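Local coordinates for putative pyridoxal phosphate-dependent transferase (Clostridium difficile, PDB 4DQ6), which binds pyridoxal-5'-phosphate and belongs to the class I and II aminotransferase family of fold-type I enzymes, as a putative transferase, at residues M118-V123 against K166-C171; N114-I119 against E137-P142. One frame throughout, in Å; residues are numbered along the deposited sequence.

Contact 1 (M118-V123 against K166-C171); sequences MIQEPV and KLFILC
The carbonyl O of M118 takes the N-H of I169 at 2.8 Å, almost head-on, and the CA of F168 also lies close to it as a weak C-H donor. M118 also donates: its N gives its hydrogen to L167 O at 3.0 Å in a nearly straight bond, so one residue bonds to the two residues flanking F168. This alternation is that of neighbouring parallel strands, here M118-I119 and K166-C171 in the large mixed sheet of the fold-type I domain. Past I119 the strands part, and water takes over: one molecule accepts from Q120 N and donates to I169 O at 2.7 Å, while another donates to Q120 OE1 and accepts from C171 N. A glutamine suits this place: it is long enough to lay CG and its amide along the edge of an aromatic ring while OE1 holds the water.

That ring is F168. With CG anti to the backbone N (chi1 -174°), its rim is brought to two neighbours. M118 SD lies at the edge, 3.5 Å from CE2, in a Met-aromatic contact; CG and SD follow the CD2-CE2 side and the terminal CE turns away, an edge that suits an unbranched, polarisable thioether. Q120 CD meets CZ at 3.6 Å, the amide plane steeply inclined to the ring. Helix 183-195 packs on F168 through L189 and C193. Among the residues turned toward helix 126-133, I119 CG2 rests on I169 CB at 4.0 Å, two branched side chains lying side by side with F127 against both. Further along, V123 CG2 touches C171 CB at 3.9 Å, and the side chain of C171 itself borders the bound pyridoxal-5'-phosphate.

Contact 2 (N114-I119 against E137-P142); sequences NDKIMI and ELIISP
K116 runs alongside E137, both side chains pointing the same way, so that its CE lies 3.6 Å from E137 OE1. The salt bridge from the ammonium to the same oxygen is long (NZ to OE1 3.7 Å), and much of the overlap is between methylenes and carboxylate. At this partly exposed end of the strands, long chains can pack by their methylenes while their opposite charges stay within a long salt-bridge distance. I139 continues the row: its CG1 sits 3.8 Å from K116 CB, and its CG2 meets M118 CE at 4.0 Å, where the methionine bends at chi3 (-75°). Next comes S141, its CB beside M118 SD (4.0 Å) and its OG hydrogen-bonded to D157.

L138 and I119 cross at about a right angle on the other face, L138 CD1 reaching I119 CG1 at 3.8 Å; V131 of helix 126-133 packs on L138 and I117. Five backbone hydrogen bonds join the strands, from E137 N to D115 O at one end to S141 N to I119 O (2.9 Å) at the other. With strands 116-119 and 137-140 parallel and helix 126-133 between them in sequence, this is a beta-alpha-beta crossover.

How the contacts relate
Contacts 1 and 2 lie about 7 Å apart, centre to centre, and start from the same strand, 116-119, sharing M118 and I119. In the mixed seven-stranded sheet this strand has 165-171 on one flank and 137-140, outermost within the chain, on the other. Along the chain the order is strand 116-119, helix 126-133, strand 137-140, then strand 165-171, so the chain first builds the sheet outward and later returns to the inner flank. K166 N probably bonds K116 O, and Q120 CB packs on S141 O. Contact 1 is buried and reaches the cofactor pocket at C171; contact 2 is partly buried, nearer the sheet's margin.

Contact 1 (M118-V123 against K166-C171)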
loop_
_atom_site.group_PDB
_atom_site.type_symbol
_atom_site.label_atom_id
_atom_site.label_comp_id
_atom_site.label_asym_id
_atom_site.label_seq_id
_atom_site.Cartn_x
_atom_site.Cartn_y
_atom_site.Cartn_z
ATOM N N MET A 118 -14.146 -0.413 -22.110
ATOM C CA MET A 118 -13.744 -1.361 -23.106
ATOM C C MET A 118 -12.350 -1.876 -22.848
ATOM O O MET A 118 -11.440 -1.091 -22.469
ATOM C CB MET A 118 -13.830 -0.726 -24.509
ATOM C CG MET A 118 -13.433 -1.646 -25.624
ATOM S SD MET A 118 -13.548 -1.012 -27.325
ATOM C CE MET A 118 -15.298 -1.043 -27.604
ATOM N N ILE A 119 -12.220 -3.202 -22.996
ATOM C CA ILE A 119 -10.871 -3.876 -22.956
ATOM C C ILE A 119 -10.704 -4.788 -24.163
ATOM O O ILE A 119 -11.696 -5.030 -24.902
ATOM C CB ILE A 119 -10.615 -4.680 -21.658
ATOM C CG1 ILE A 119 -11.463 -5.934 -21.591
ATOM C CG2 ILE A 119 -10.732 -3.801 -20.390
ATOM C CD1 ILE A 119 -11.152 -6.835 -20.391
ATOM N N GLN A 120 -9.495 -5.259 -24.475
ATOM C CA GLN A 120 -9.242 -6.229 -25.551
ATOM C C GLN A 120 -8.732 -7.546 -24.986
ATOM O O GLN A 120 -7.645 -7.595 -24.374
ATOM C CB GLN A 120 -8.209 -5.698 -26.527
ATOM C CG GLN A 120 -8.505 -4.329 -27.108
ATOM C CD GLN A 120 -7.364 -3.731 -27.889
ATOM O OE1 GLN A 120 -6.291 -3.456 -27.346
ATOM N NE2 GLN A 120 -7.574 -3.514 -29.180
ATOM N N GLU A 121 -9.471 -8.604 -25.153
ATOM C CA GLU A 121 -9.091 -9.947 -24.686
ATOM C C GLU A 121 -8.523 -10.799 -25.818
ATOM O O GLU A 121 -8.833 -10.599 -26.977
ATOM C CB GLU A 121 -10.325 -10.616 -24.081
ATOM C CG GLU A 121 -10.605 -9.983 -22.706
ATOM C CD GLU A 121 -11.615 -10.709 -21.845
ATOM O OE1 GLU A 121 -12.373 -11.506 -22.405
ATOM O OE2 GLU A 121 -11.641 -10.472 -20.597
ATOM N N PRO A 122 -7.670 -11.781 -25.505
ATOM C CA PRO A 122 -7.300 -12.181 -24.136
ATOM C C PRO A 122 -6.366 -11.171 -23.510
ATOM O O PRO A 122 -5.429 -10.689 -24.193
ATOM C CB PRO A 122 -6.653 -13.530 -24.365
ATOM C CG PRO A 122 -6.075 -13.457 -25.764
ATOM C CD PRO A 122 -7.058 -12.590 -26.553
ATOM N N VAL A 123 -6.528 -10.865 -22.225
ATOM C CA VAL A 123 -5.695 -9.906 -21.557
ATOM C C VAL A 123 -5.651 -10.252 -20.071
ATOM O O VAL A 123 -6.549 -10.899 -19.550
ATOM C CB VAL A 123 -6.140 -8.432 -21.818
ATOM C CG1 VAL A 123 -7.456 -8.142 -21.075
ATOM C CG2 VAL A 123 -5.092 -7.402 -21.405
ATOM N N LYS A 166 -16.915 5.012 -22.098
ATOM C CA LYS A 166 -16.324 6.167 -21.490
ATOM C C LYS A 166 -14.830 6.072 -21.449
ATOM O O LYS A 166 -14.140 7.072 -21.527
ATOM C CB LYS A 166 -16.874 6.307 -20.076
ATOM C CG LYS A 166 -18.397 6.445 -20.075
ATOM C CD LYS A 166 -18.897 7.663 -20.849
ATOM C CE LYS A 166 -20.415 7.815 -20.819
ATOM N NZ LYS A 166 -20.860 9.054 -21.525
ATOM N N LEU A 167 -14.359 4.846 -21.312
ATOM C CA LEU A 167 -12.909 4.577 -21.086
ATOM C C LEU A 167 -12.505 3.349 -21.864
ATOM O O LEU A 167 -13.303 2.415 -22.021
ATOM C CB LEU A 167 -12.488 4.273 -19.578
ATOM C CG LEU A 167 -12.725 5.332 -18.504
ATOM C CD1 LEU A 167 -12.376 4.822 -17.090
ATOM C CD2 LEU A 167 -11.871 6.558 -18.828
ATOM N N PHE A 168 -11.230 3.343 -22.285
ATOM C CA PHE A 168 -10.613 2.222 -22.950
ATOM C C PHE A 168 -9.374 1.868 -22.185
ATOM O O PHE A 168 -8.520 2.776 -21.967
ATOM C CB PHE A 168 -10.306 2.590 -24.429
ATOM C CG PHE A 168 -9.786 1.430 -25.255
ATOM C CD1 PHE A 168 -8.485 0.975 -25.069
ATOM C CD2 PHE A 168 -10.606 0.803 -26.250
ATOM C CE1 PHE A 168 -8.014 -0.074 -25.838
ATOM C CE2 PHE A 168 -10.123 -0.271 -26.988
ATOM C CZ PHE A 168 -8.823 -0.693 -26.768
ATOM N N ILE A 169 -9.280 0.601 -21.772
ATOM C CA ILE A 169 -8.083 0.211 -21.029
ATOM C C ILE A 169 -7.188 -0.594 -21.999
ATOM O O ILE A 169 -7.599 -1.671 -22.471
ATOM C CB ILE A 169 -8.379 -0.614 -19.739
ATOM C CG1 ILE A 169 -9.491 -0.018 -18.888
ATOM C CG2 ILE A 169 -7.070 -0.788 -18.920
ATOM C CD1 ILE A 169 -9.774 -0.750 -17.583
ATOM N N LEU A 170 -6.005 -0.048 -22.284
ATOM C CA LEU A 170 -5.120 -0.559 -23.290
ATOM C C LEU A 170 -3.966 -1.219 -22.500
ATOM O O LEU A 170 -3.468 -0.686 -21.449
ATOM C CB LEU A 170 -4.544 0.563 -24.161
ATOM C CG LEU A 170 -3.253 0.328 -24.961
ATOM C CD1 LEU A 170 -3.595 -0.627 -26.102
ATOM C CD2 LEU A 170 -2.673 1.617 -25.494
ATOM N N CYS A 171 -3.528 -2.415 -22.941
ATOM C CA CYS A 171 -2.324 -3.037 -22.423
ATOM C C CYS A 171 -1.202 -2.935 -23.447
ATOM O O CYS A 171 -1.350 -3.452 -24.537
ATOM C CB CYS A 171 -2.645 -4.504 -22.103
ATOM S SG CYS A 171 -1.535 -5.310 -20.937
HETATM O O HOH W 1 -4.957 -3.938 -25.065
HETATM O O HOH W 2 -7.077 -4.223 -23.202
#

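Contact 2 (N114-I119 against E137-P142)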
loop_
_atom_site.group_PDB
_atom_site.type_symbol
_atom_site.label_atom_id
_atom_site.label_comp_id
_atom_site.label_asym_id
_atom_site.label_seq_id
_atom_site.Cartn_x
_atom_site.Cartn_y
_atom_site.Cartn_z
ATOM N N ASN A 114 -22.415 1.606 -13.799
ATOM C CA ASN A 114 -22.920 1.037 -15.074
ATOM C C ASN A 114 -22.462 1.726 -16.382
ATOM O O ASN A 114 -22.906 1.349 -17.457
ATOM C CB ASN A 114 -24.456 0.893 -15.038
ATOM C CG ASN A 114 -24.949 0.330 -13.714
ATOM O OD1 ASN A 114 -25.807 0.939 -13.059
ATOM N ND2 ASN A 114 -24.383 -0.807 -13.288
ATOM N N ASP A 115 -21.533 2.675 -16.329
ATOM C CA ASP A 115 -20.886 3.200 -17.544
ATOM C C ASP A 115 -20.080 2.060 -18.163
ATOM O O ASP A 115 -19.581 1.148 -17.444
ATOM C CB ASP A 115 -19.924 4.372 -17.261
ATOM C CG ASP A 115 -20.612 5.684 -17.102
ATOM O OD1 ASP A 115 -21.833 5.769 -17.373
ATOM O OD2 ASP A 115 -19.986 6.681 -16.737
ATOM N N LYS A 116 -19.963 2.129 -19.488
ATOM C CA LYS A 116 -19.238 1.127 -20.270
ATOM C C LYS A 116 -17.738 1.452 -20.388
ATOM O O LYS A 116 -17.381 2.608 -20.591
ATOM C CB LYS A 116 -19.854 0.985 -21.665
ATOM C CG LYS A 116 -21.227 0.334 -21.702
ATOM C CD LYS A 116 -21.845 0.554 -23.077
ATOM C CE LYS A 116 -23.202 -0.102 -23.194
ATOM N NZ LYS A 116 -24.254 0.811 -22.681
ATOM N N ILE A 117 -16.900 0.416 -20.225
ATOM C CA ILE A 117 -15.443 0.470 -20.283
ATOM C C ILE A 117 -15.029 -0.707 -21.157
ATOM O O ILE A 117 -15.474 -1.856 -20.942
ATOM C CB ILE A 117 -14.835 0.337 -18.873
ATOM C CG1 ILE A 117 -15.257 1.519 -17.972
ATOM C CG2 ILE A 117 -13.316 0.204 -19.012
ATOM C CD1 ILE A 117 -14.767 1.454 -16.535
ATOM N N MET A 118 -14.146 -0.413 -22.110
ATOM C CA MET A 118 -13.744 -1.361 -23.106
ATOM C C MET A 118 -12.350 -1.876 -22.848
ATOM O O MET A 118 -11.440 -1.091 -22.469
ATOM C CB MET A 118 -13.830 -0.726 -24.509
ATOM C CG MET A 118 -13.433 -1.646 -25.624
ATOM S SD MET A 118 -13.548 -1.012 -27.325
ATOM C CE MET A 118 -15.298 -1.043 -27.604
ATOM N N ILE A 119 -12.220 -3.202 -22.996
ATOM C CA ILE A 119 -10.871 -3.876 -22.956
ATOM C C ILE A 119 -10.704 -4.788 -24.163
ATOM O O ILE A 119 -11.696 -5.030 -24.902
ATOM C CB ILE A 119 -10.615 -4.680 -21.658
ATOM C CG1 ILE A 119 -11.463 -5.934 -21.591
ATOM C CG2 ILE A 119 -10.732 -3.801 -20.390
ATOM C CD1 ILE A 119 -11.152 -6.835 -20.391
ATOM N N GLU A 137 -19.872 -1.513 -16.576
ATOM C CA GLU A 137 -20.232 -2.512 -17.587
ATOM C C GLU A 137 -19.030 -2.770 -18.497
ATOM O O GLU A 137 -18.540 -1.867 -19.133
ATOM C CB GLU A 137 -21.386 -2.057 -18.470
ATOM C CG GLU A 137 -21.769 -3.123 -19.484
ATOM C CD GLU A 137 -22.970 -2.810 -20.382
ATOM O OE1 GLU A 137 -23.713 -1.844 -20.139
ATOM O OE2 GLU A 137 -23.154 -3.563 -21.374
ATOM N N LEU A 138 -18.599 -4.014 -18.550
ATOM C CA LEU A 138 -17.405 -4.392 -19.324
ATOM C C LEU A 138 -17.784 -4.651 -20.757
ATOM O O LEU A 138 -18.680 -5.477 -21.027
ATOM C CB LEU A 138 -16.783 -5.663 -18.757
ATOM C CG LEU A 138 -15.426 -6.036 -19.391
ATOM C CD1 LEU A 138 -14.336 -4.959 -19.222
ATOM C CD2 LEU A 138 -14.998 -7.425 -18.895
ATOM N N ILE A 139 -17.125 -3.970 -21.687
ATOM C CA ILE A 139 -17.315 -4.228 -23.144
ATOM C C ILE A 139 -15.980 -4.810 -23.613
ATOM O O ILE A 139 -14.927 -4.283 -23.245
ATOM C CB ILE A 139 -17.621 -2.951 -23.927
ATOM C CG1 ILE A 139 -18.874 -2.237 -23.358
ATOM C CG2 ILE A 139 -17.800 -3.306 -25.412
ATOM C CD1 ILE A 139 -20.116 -3.070 -23.364
ATOM N N ILE A 140 -16.026 -5.950 -24.299
ATOM C CA ILE A 140 -14.781 -6.623 -24.741
ATOM C C ILE A 140 -14.753 -6.567 -26.274
ATOM O O ILE A 140 -15.711 -7.006 -26.937
ATOM C CB ILE A 140 -14.754 -8.077 -24.286
ATOM C CG1 ILE A 140 -15.013 -8.179 -22.769
ATOM C CG2 ILE A 140 -13.444 -8.749 -24.763
ATOM C CD1 ILE A 140 -15.180 -9.573 -22.189
ATOM N N SER A 141 -13.671 -6.002 -26.826
ATOM C CA SER A 141 -13.338 -6.105 -28.214
ATOM C C SER A 141 -12.199 -7.069 -28.415
ATOM O O SER A 141 -11.057 -6.684 -28.185
ATOM C CB SER A 141 -13.003 -4.738 -28.812
ATOM O OG SER A 141 -12.489 -4.903 -30.126
ATOM N N PRO A 142 -12.487 -8.329 -28.727
ATOM C CA PRO A 142 -11.362 -9.297 -28.729
ATOM C C PRO A 142 -10.311 -8.907 -29.765
ATOM O O PRO A 142 -10.607 -8.373 -30.833
ATOM C CB PRO A 142 -12.010 -10.622 -29.038
ATOM C CG PRO A 142 -13.481 -10.450 -28.762
ATOM C CD PRO A 142 -13.781 -8.983 -28.962
#